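Local coordinates for protein mirolysin (Tannerella forsythia, PDB 6R7V) that cleaves peptide bonds as a zinc-dependent metallopeptidase of the pappalysin family of metzincins, and is held latent as a zymogen by a cysteine switch, at residues D77-T88 with D272-K280; E102-P110 with I302-P310. The protein carries 1 engineered substitution. All blocks are in the same frame, centred on the assembly; numbering follows the deposited sequence. Where two conformers were deposited one is given.

Overall arrangement
The four segments alternate along the chain: 77-88, 102-110, 272-280 and 302-310. Each interaction therefore joins an early part of the chain to a much later one. Interaction 1 is mostly buried and lies near the zinc site, beside helix 203-212, which carries His-207 and His-211. Interaction 2 lies at the surface, where the C-terminal tail covers the end of strand 101-105 in the six-stranded mixed sheet. Their centres are about 26 Å apart, yet they touch where the rings of Phe-78 and Phe-103 meet edge-to-face (Phe-78 CG to Phe-103 CE1, 3.6 Å). The loop following helix 64-77 is thus continuous in packing with both the sheet and the zinc-binding helix.

Interaction 1 of 2, residues D77-T88 with D272-K280; sequences DFRRMNADQANT and DACMNLFTK
Asn-276 is the polar hub between 77-88 and 272-280. Asn-276 O takes two side-chain donors: Arg-80 NH1 at 2.9 Å, lying in the carbonyl plane, and Asn-82 ND2 at 3.1 Å, rising 40° above that plane. Asn-82 ND2 also binds Asp-84 OD1 at 2.8 Å, nearly along the C-O bond, so one amide nitrogen bridges a carbonyl and a carboxylate. With CG set between the backbone N and the carbonyl carbon (chi1 48°), the Asn-276 amide reaches Thr-88, its OD1 2.7 Å from Thr-88 OG1. That hydroxyl accepts from Arg-80 NH2, in the guanidinium plane, while Gln-85 CB sits over one face of the same guanidinium; these contacts limit its rotation.

Water completes the polar set. One molecule accepts from both Arg-80 NH1 and the Phe-278 N-H; two others accept from Asn-276 ND2, linking it to Asn-87. Asp-84 OD2 and Met-275 O, both acceptors, stand 3.2 Å apart; a water lies within hydrogen-bonding distance of both Asp-84 OD2 and Ala-273 O, and Asp-84 OD1 forms a salt bridge with Arg-203.

The apolar part is the oblique Phe-78 and Phe-278 pair, neither stacked nor edge-to-face, their planes inclined at 52° and CZ of Phe-78 3.6 Å from CZ of Phe-278. Phe-278 CE2 lies over one face of the Phe-78 ring, toward its rim. Both rings also pack on Thr-206 and Met-286.

Asn-276 and Leu-277 form backbone hydrogen bonds with Met-264 and Tyr-266, consistent with the methionine and tyrosine of the metzincin Met-turn, in which case the contact lies against that turn.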
loop_
_atom_site.group_PDB
_atom_site.type_symbol
_atom_site.label_atom_id
_atom_site.label_comp_id
_atom_site.label_asym_id
_atom_site.label_seq_id
_atom_site.Cartn_x
_atom_site.Cartn_y
_atom_site.Cartn_z
ATOM N N ASP A 77 10.536 5.264 2.095
ATOM C CA ASP A 77 10.189 4.887 0.720
ATOM C C ASP A 77 9.360 5.926 -0.000
ATOM O O ASP A 77 9.526 6.065 -1.226
ATOM C CB ASP A 77 9.462 3.543 0.754
ATOM C CG ASP A 77 10.340 2.382 1.248
ATOM O OD1 ASP A 77 11.579 2.574 1.368
ATOM O OD2 ASP A 77 9.799 1.277 1.464
ATOM N N PHE A 78 8.478 6.629 0.710
ATOM C CA PHE A 78 7.624 7.657 0.100
ATOM C C PHE A 78 8.287 9.037 0.028
ATOM O O PHE A 78 7.646 10.012 -0.393
ATOM C CB PHE A 78 6.293 7.729 0.863
ATOM C CG PHE A 78 5.354 6.599 0.526
ATOM C CD1 PHE A 78 5.470 5.358 1.155
ATOM C CD2 PHE A 78 4.390 6.747 -0.469
ATOM C CE1 PHE A 78 4.655 4.284 0.771
ATOM C CE2 PHE A 78 3.539 5.669 -0.816
ATOM C CZ PHE A 78 3.670 4.458 -0.177
ATOM N N ARG A 79 9.579 9.126 0.391
ATOM C CA ARG A 79 10.289 10.410 0.270
ATOM C C ARG A 79 11.645 10.180 -0.414
ATOM O O ARG A 79 12.522 11.060 -0.356
ATOM C CB ARG A 79 10.463 11.046 1.648
ATOM C CG ARG A 79 9.133 11.475 2.281
ATOM C CD ARG A 79 9.359 12.240 3.577
ATOM N NE ARG A 79 10.091 11.476 4.583
ATOM C CZ ARG A 79 10.528 12.005 5.721
ATOM N NH1 ARG A 79 10.327 13.288 5.985
ATOM N NH2 ARG A 79 11.202 11.265 6.589
ATOM N N ARG A 80 11.820 9.015 -1.070
ATOM C CA ARG A 80 13.101 8.602 -1.660
ATOM C C ARG A 80 14.286 8.866 -0.682
ATOM O O ARG A 80 15.355 9.375 -1.062
ATOM C CB ARG A 80 13.339 9.225 -3.041
ATOM C CG ARG A 80 14.424 8.433 -3.795
ATOM C CD ARG A 80 14.294 8.387 -5.313
ATOM N NE ARG A 80 15.341 7.545 -5.900
ATOM C CZ ARG A 80 15.326 6.205 -5.971
ATOM N NH1 ARG A 80 14.304 5.507 -5.471
ATOM N NH2 ARG A 80 16.354 5.551 -6.505
ATOM N N MET A 81 14.090 8.458 0.576
ATOM C CA MET A 81 15.105 8.531 1.604
ATOM C C MET A 81 15.531 7.141 2.037
ATOM O O MET A 81 16.286 7.019 3.010
ATOM C CB MET A 81 14.617 9.360 2.776
ATOM C CG MET A 81 14.502 10.828 2.411
ATOM S SD MET A 81 13.775 11.779 3.743
ATOM C CE MET A 81 15.084 11.747 4.879
ATOM N N ASN A 82 15.111 6.104 1.295
ATOM C CA ASN A 82 15.579 4.727 1.553
ATOM C C ASN A 82 17.057 4.646 1.167
ATOM O O ASN A 82 17.408 5.027 0.050
ATOM C CB ASN A 82 14.745 3.715 0.728
ATOM C CG ASN A 82 14.502 4.097 -0.720
ATOM O OD1 ASN A 82 13.984 5.198 -1.014
ATOM N ND2 ASN A 82 14.818 3.161 -1.638
ATOM N N ALA A 83 17.918 4.143 2.050
ATOM C CA ALA A 83 19.344 4.055 1.678
ATOM C C ALA A 83 19.569 3.191 0.445
ATOM O O ALA A 83 20.475 3.492 -0.354
ATOM C CB ALA A 83 20.172 3.530 2.844
ATOM N N ASP A 84 18.729 2.152 0.236
ATOM C CA ASP A 84 18.905 1.303 -0.942
ATOM C C ASP A 84 18.462 1.985 -2.255
ATOM O O ASP A 84 18.528 1.330 -3.290
ATOM C CB ASP A 84 18.269 -0.086 -0.788
ATOM C CG ASP A 84 16.776 -0.166 -0.517
ATOM O OD1 ASP A 84 16.091 0.876 -0.593
ATOM O OD2 ASP A 84 16.288 -1.279 -0.215
ATOM N N GLN A 85 18.127 3.305 -2.242
ATOM C CA GLN A 85 17.879 4.078 -3.486
ATOM C C GLN A 85 19.143 4.023 -4.350
ATOM O O GLN A 85 19.065 4.057 -5.586
ATOM C CB GLN A 85 17.473 5.541 -3.188
ATOM C CG GLN A 85 18.506 6.468 -2.501
ATOM C CD GLN A 85 19.598 6.966 -3.414
ATOM O OE1 GLN A 85 19.379 7.220 -4.594
ATOM N NE2 GLN A 85 20.809 7.083 -2.889
ATOM N N ALA A 86 20.321 3.930 -3.693
ATOM C CA ALA A 86 21.609 3.857 -4.370
ATOM C C ALA A 86 21.689 2.594 -5.239
ATOM O O ALA A 86 22.401 2.611 -6.244
ATOM C CB ALA A 86 22.734 3.871 -3.344
ATOM N N ASN A 87 20.900 1.527 -4.897
ATOM C CA ASN A 87 20.827 0.253 -5.628
ATOM C C ASN A 87 19.965 0.341 -6.899
ATOM O O ASN A 87 20.008 -0.592 -7.709
ATOM C CB ASN A 87 20.251 -0.887 -4.768
ATOM C CG ASN A 87 21.023 -1.302 -3.550
ATOM O OD1 ASN A 87 22.137 -0.838 -3.288
ATOM N ND2 ASN A 87 20.426 -2.213 -2.779
ATOM N N THR A 88 19.151 1.405 -7.060
ATOM C CA THR A 88 18.308 1.502 -8.267
ATOM C C THR A 88 19.226 1.529 -9.493
ATOM O O THR A 88 20.142 2.353 -9.498
ATOM C CB THR A 88 17.424 2.740 -8.246
ATOM O OG1 THR A 88 16.687 2.768 -7.025
ATOM C CG2 THR A 88 16.432 2.773 -9.415
ATOM N N ASP A 272 11.783 -7.899 -0.289
ATOM C CA ASP A 272 11.910 -6.543 0.207
ATOM C C ASP A 272 13.250 -5.859 -0.054
ATOM O O ASP A 272 13.275 -4.661 -0.373
ATOM C CB ASP A 272 11.727 -6.541 1.710
ATOM C CG ASP A 272 10.326 -6.757 2.238
ATOM O OD1 ASP A 272 9.479 -7.305 1.499
ATOM O OD2 ASP A 272 10.087 -6.410 3.394
ATOM N N ALA A 273 14.363 -6.579 0.154
ATOM C CA ALA A 273 15.689 -5.987 -0.003
ATOM C C ALA A 273 16.062 -5.732 -1.469
ATOM O O ALA A 273 17.066 -5.051 -1.714
ATOM C CB ALA A 273 16.741 -6.862 0.662
ATOM N N CYS A 274 15.271 -6.247 -2.412
ATOM C CA CYS A 274 15.622 -6.013 -3.804
ATOM C C CYS A 274 14.691 -4.954 -4.444
ATOM O O CYS A 274 14.884 -4.608 -5.603
ATOM C CB CYS A 274 15.666 -7.330 -4.564
ATOM S SG CYS A 274 16.803 -8.527 -3.808
ATOM N N MET A 275 13.782 -4.343 -3.656
ATOM C CA MET A 275 12.961 -3.222 -4.079
ATOM C C MET A 275 13.596 -1.915 -3.678
ATOM O O MET A 275 14.223 -1.823 -2.614
ATOM C CB MET A 275 11.585 -3.273 -3.440
ATOM C CG MET A 275 10.803 -4.455 -3.848
ATOM S SD MET A 275 9.223 -4.489 -2.957
ATOM C CE MET A 275 8.287 -5.481 -4.165
ATOM N N ASN A 276 13.377 -0.861 -4.466
ATOM C CA ASN A 276 13.996 0.400 -4.073
ATOM C C ASN A 276 13.438 1.639 -4.799
ATOM O O ASN A 276 14.025 2.711 -4.640
ATOM C CB ASN A 276 15.538 0.348 -4.243
ATOM C CG ASN A 276 15.915 -0.196 -5.593
ATOM O OD1 ASN A 276 15.510 0.349 -6.616
ATOM N ND2 ASN A 276 16.657 -1.312 -5.627
ATOM N N LEU A 277 12.290 1.535 -5.522
ATOM C CA LEU A 277 11.727 2.767 -6.073
ATOM C C LEU A 277 10.265 2.695 -6.382
ATOM O O LEU A 277 9.677 1.618 -6.644
ATOM C CB LEU A 277 12.456 3.275 -7.367
ATOM C CG LEU A 277 11.995 2.649 -8.698
ATOM C CD1 LEU A 277 12.474 3.496 -9.892
ATOM C CD2 LEU A 277 12.514 1.226 -8.873
ATOM N N PHE A 278 9.675 3.915 -6.355
ATOM C CA PHE A 278 8.466 4.273 -7.071
ATOM C C PHE A 278 8.905 5.101 -8.242
ATOM O O PHE A 278 9.941 5.767 -8.139
ATOM C CB PHE A 278 7.473 5.108 -6.241
ATOM C CG PHE A 278 6.727 4.375 -5.145
ATOM C CD1 PHE A 278 5.783 3.392 -5.452
ATOM C CD2 PHE A 278 6.898 4.743 -3.812
ATOM C CE1 PHE A 278 5.045 2.777 -4.436
ATOM C CE2 PHE A 278 6.171 4.115 -2.799
ATOM C CZ PHE A 278 5.275 3.117 -3.120
ATOM N N THR A 279 8.118 5.156 -9.298
ATOM C CA THR A 279 8.458 6.068 -10.387
ATOM C C THR A 279 7.788 7.435 -10.204
ATOM O O THR A 279 6.827 7.579 -9.425
ATOM C CB THR A 279 8.026 5.519 -11.740
ATOM O OG1 THR A 279 6.597 5.510 -11.841
ATOM C CG2 THR A 279 8.601 4.182 -12.062
ATOM N N LYS A 280 8.222 8.427 -10.994
ATOM C CA LYS A 280 7.543 9.731 -10.986
ATOM C C LYS A 280 6.057 9.585 -11.378
ATOM O O LYS A 280 5.205 10.281 -10.823
ATOM C CB LYS A 280 8.235 10.689 -11.951
ATOM C CG LYS A 280 9.638 11.071 -11.464
ATOM C CD LYS A 280 10.411 11.832 -12.535
ATOM C CE LYS A 280 11.799 12.179 -12.055
ATOM N NZ LYS A 280 12.599 12.803 -13.150
HETATM O O HOH W 1 11.468 6.061 -5.140
HETATM O O HOH W 2 18.051 -3.262 0.245
HETATM O O HOH W 3 17.336 -2.658 -3.048
HETATM O O HOH W 4 17.932 -2.627 -7.957
#

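Interaction 2 of 2, residues E102-P110 with I302-P310; sequences EFKLARRDP and IYANELTNP
Leu-307 O, at the end of helix 304-307, receives the N-H of Arg-107 at 2.8 Å, almost straight (178°) and in the carbonyl plane; the N-H of Arg-108 adds a weak bond to the same oxygen. Beyond it, the Arg-108 side chain runs out extended from CG to NE and lies along the chain's last modelled carbonyls. Arg-108 NE donates to Asn-309 O at 3.0 Å, tilted from the guanidinium plane, and Arg-108 NH2 to Pro-310 O at 3.2 Å, close to that plane. Glu-306 O lies over a face of the group, 2.9 Å from Arg-108 NE but at too poor an angle to bond.

Arg-107 folds back through bends at chi2 and chi3 (-65° and -49°), which puts one face of its guanidinium against Pro-310 CB. The tail packs on the loop that leaves strand 101-105, a member of the mixed sheet that pairs in parallel with strand 45-55, and on Lys-104 of the strand.

Lys-104 meets Thr-308 there: Lys-104 CB is 3.6 Å from Thr-308 CG2, the two side chains crossing at about a right angle. Thr-308 OG1 donates to Ala-304 O at 2.8 Å, fixing the hydroxyl on the helix, and accepts from a water that in turn accepts a hydrogen bond from Lys-104 NZ. Further out, Arg-107 NE hydrogen-bonds to Thr-115 O, the Arg-108 carbonyl hydrogen-bonds to the Tyr-151 hydroxyl, and Leu-46 of strand 45-55 touches both Lys-104 and Thr-308.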
loop_
_atom_site.group_PDB
_atom_site.type_symbol
_atom_site.label_atom_id
_atom_site.label_comp_id
_atom_site.label_asym_id
_atom_site.label_seq_id
_atom_site.Cartn_x
_atom_site.Cartn_y
_atom_site.Cartn_z
ATOM N N GLU A 102 4.306 12.040 3.867
ATOM C CA GLU A 102 4.751 11.700 5.223
ATOM C C GLU A 102 3.701 10.929 5.975
ATOM O O GLU A 102 2.515 11.205 5.804
ATOM C CB GLU A 102 4.981 12.985 6.051
ATOM C CG GLU A 102 6.219 13.782 5.793
ATOM C CD GLU A 102 6.218 15.105 6.543
ATOM O OE1 GLU A 102 5.308 15.372 7.361
ATOM O OE2 GLU A 102 7.100 15.915 6.235
ATOM N N PHE A 103 4.132 10.102 6.924
ATOM C CA PHE A 103 3.257 9.284 7.756
ATOM C C PHE A 103 3.596 9.543 9.189
ATOM O O PHE A 103 4.774 9.607 9.541
ATOM C CB PHE A 103 3.445 7.794 7.445
ATOM C CG PHE A 103 3.109 7.418 6.025
ATOM C CD1 PHE A 103 4.036 7.603 5.000
ATOM C CD2 PHE A 103 1.851 6.916 5.700
ATOM C CE1 PHE A 103 3.722 7.263 3.683
ATOM C CE2 PHE A 103 1.524 6.614 4.372
ATOM C CZ PHE A 103 2.470 6.783 3.368
ATOM N N LYS A 104 2.573 9.752 10.025
ATOM C CA LYS A 104 2.828 9.940 11.453
ATOM C C LYS A 104 1.783 9.207 12.231
ATOM O O LYS A 104 0.592 9.308 11.916
ATOM C CB LYS A 104 2.815 11.423 11.875
ATOM C CG LYS A 104 3.942 12.283 11.339
ATOM C CD LYS A 104 3.816 13.722 11.876
ATOM C CE LYS A 104 4.652 14.650 11.045
ATOM N NZ LYS A 104 4.651 16.033 11.578
ATOM N N LEU A 105 2.196 8.544 13.321
ATOM C CA LEU A 105 1.202 7.911 14.158
ATOM C C LEU A 105 0.315 8.974 14.805
ATOM O O LEU A 105 0.809 10.010 15.271
ATOM C CB LEU A 105 1.883 7.093 15.253
ATOM C CG LEU A 105 2.603 5.816 14.774
ATOM C CD1 LEU A 105 3.408 5.193 15.941
ATOM C CD2 LEU A 105 1.579 4.765 14.290
ATOM N N ALA A 106 -0.989 8.718 14.827
ATOM C CA ALA A 106 -1.948 9.626 15.439
ATOM C C ALA A 106 -1.647 9.856 16.906
ATOM O O ALA A 106 -1.173 8.964 17.598
ATOM C CB ALA A 106 -3.351 9.041 15.307
ATOM N N ARG A 107 -1.947 11.067 17.387
ATOM C CA ARG A 107 -1.774 11.432 18.780
ATOM C C ARG A 107 -3.110 11.793 19.412
ATOM O O ARG A 107 -3.199 11.984 20.626
ATOM C CB ARG A 107 -0.748 12.564 18.957
ATOM C CG ARG A 107 0.656 12.166 18.488
ATOM C CD ARG A 107 1.319 11.051 19.295
ATOM N NE ARG A 107 1.271 11.267 20.747
ATOM C CZ ARG A 107 2.148 11.986 21.443
ATOM N NH1 ARG A 107 3.168 12.575 20.832
ATOM N NH2 ARG A 107 2.010 12.119 22.755
ATOM N N ARG A 108 -4.156 11.864 18.582
ATOM C CA ARG A 108 -5.528 12.139 19.059
ATOM C C ARG A 108 -6.451 11.114 18.442
ATOM O O ARG A 108 -6.390 10.915 17.221
ATOM C CB ARG A 108 -5.973 13.558 18.676
ATOM C CG ARG A 108 -5.154 14.623 19.380
ATOM C CD ARG A 108 -5.409 15.971 18.806
ATOM N NE ARG A 108 -4.367 16.915 19.201
ATOM C CZ ARG A 108 -4.458 18.228 19.034
ATOM N NH1 ARG A 108 -5.530 18.758 18.458
ATOM N NH2 ARG A 108 -3.475 19.022 19.432
ATOM N N ASP A 109 -7.260 10.426 19.280
ATOM C CA ASP A 109 -8.138 9.379 18.764
ATOM C C ASP A 109 -9.451 10.026 18.273
ATOM O O ASP A 109 -9.611 11.239 18.419
ATOM C CB ASP A 109 -8.359 8.257 19.810
ATOM C CG ASP A 109 -9.289 8.552 20.970
ATOM O OD1 ASP A 109 -9.973 9.612 20.946
ATOM O OD2 ASP A 109 -9.312 7.739 21.935
ATOM N N PRO A 110 -10.409 9.270 17.714
ATOM C CA PRO A 110 -11.622 9.903 17.180
ATOM C C PRO A 110 -12.500 10.578 18.226
ATOM O O PRO A 110 -13.395 11.324 17.855
ATOM C CB PRO A 110 -12.363 8.727 16.544
ATOM C CG PRO A 110 -11.239 7.787 16.132
ATOM C CD PRO A 110 -10.345 7.843 17.320
ATOM N N ILE A 302 -7.094 18.083 5.899
ATOM C CA ILE A 302 -7.657 19.219 6.644
ATOM C C ILE A 302 -7.261 19.150 8.134
ATOM O O ILE A 302 -6.815 20.149 8.702
ATOM C CB ILE A 302 -9.196 19.328 6.456
ATOM C CG1 ILE A 302 -9.600 19.468 4.948
ATOM C CG2 ILE A 302 -9.792 20.512 7.278
ATOM C CD1 ILE A 302 -9.041 20.656 4.145
ATOM N N TYR A 303 -7.345 17.972 8.726
ATOM C CA TYR A 303 -7.034 17.866 10.139
ATOM C C TYR A 303 -5.774 17.034 10.410
ATOM O O TYR A 303 -5.536 16.702 11.566
ATOM C CB TYR A 303 -8.251 17.277 10.889
ATOM C CG TYR A 303 -9.540 17.990 10.554
ATOM C CD1 TYR A 303 -9.809 19.260 11.058
ATOM C CD2 TYR A 303 -10.456 17.434 9.662
ATOM C CE1 TYR A 303 -10.971 19.947 10.710
ATOM C CE2 TYR A 303 -11.632 18.105 9.318
ATOM C CZ TYR A 303 -11.885 19.363 9.843
ATOM O OH TYR A 303 -13.019 20.057 9.475
ATOM N N ALA A 304 -4.916 16.758 9.385
ATOM C CA ALA A 304 -3.740 15.916 9.633
ATOM C C ALA A 304 -2.799 16.457 10.702
ATOM O O ALA A 304 -2.335 15.678 11.534
ATOM C CB ALA A 304 -2.959 15.673 8.354
ATOM N N ASN A 305 -2.534 17.778 10.706
ATOM C CA ASN A 305 -1.630 18.372 11.690
ATOM C C ASN A 305 -2.190 18.231 13.091
ATOM O O ASN A 305 -1.446 17.848 13.985
ATOM C CB ASN A 305 -1.345 19.834 11.388
ATOM C CG ASN A 305 -0.383 20.050 10.252
ATOM O OD1 ASN A 305 -0.568 20.947 9.424
ATOM N ND2 ASN A 305 0.685 19.259 10.199
ATOM N N GLU A 306 -3.493 18.540 13.276
ATOM C CA GLU A 306 -4.211 18.453 14.549
ATOM C C GLU A 306 -4.131 17.041 15.136
ATOM O O GLU A 306 -3.951 16.854 16.328
ATOM C CB GLU A 306 -5.692 18.822 14.327
ATOM C CG GLU A 306 -5.919 20.282 13.947
ATOM C CD GLU A 306 -5.997 20.622 12.466
ATOM O OE1 GLU A 306 -5.137 20.154 11.683
ATOM O OE2 GLU A 306 -6.915 21.385 12.093
ATOM N N LEU A 307 -4.301 16.044 14.282
ATOM C CA LEU A 307 -4.347 14.668 14.755
ATOM C C LEU A 307 -2.982 14.031 15.007
ATOM O O LEU A 307 -2.952 12.995 15.680
ATOM C CB LEU A 307 -5.133 13.793 13.769
ATOM C CG LEU A 307 -6.612 14.230 13.565
ATOM C CD1 LEU A 307 -7.257 13.389 12.497
ATOM C CD2 LEU A 307 -7.417 14.184 14.877
ATOM N N THR A 308 -1.884 14.634 14.530
ATOM C CA THR A 308 -0.559 14.037 14.697
ATOM C C THR A 308 0.291 14.805 15.730
ATOM O O THR A 308 1.455 14.471 15.938
ATOM C CB THR A 308 0.148 13.849 13.356
ATOM O OG1 THR A 308 0.152 15.062 12.604
ATOM C CG2 THR A 308 -0.505 12.768 12.522
ATOM N N ASN A 309 -0.311 15.765 16.448
ATOM C CA ASN A 309 0.394 16.472 17.506
ATOM C C ASN A 309 -0.339 16.246 18.842
ATOM O O ASN A 309 -1.560 16.078 18.831
ATOM C CB ASN A 309 0.544 17.930 17.143
ATOM C CG ASN A 309 1.590 18.103 16.065
ATOM O OD1 ASN A 309 1.278 18.234 14.885
ATOM N ND2 ASN A 309 2.860 18.068 16.443
ATOM N N PRO A 310 0.379 16.152 20.005
ATOM C CA PRO A 310 -0.328 15.888 21.278
ATOM C C PRO A 310 -1.244 17.026 21.716
ATOM O O PRO A 310 -1.009 18.172 21.360
ATOM C CB PRO A 310 0.810 15.686 22.280
ATOM C CG PRO A 310 1.946 16.458 21.721
ATOM C CD PRO A 310 1.838 16.285 20.234
HETATM O O HOH W 5 2.202 17.082 12.382
#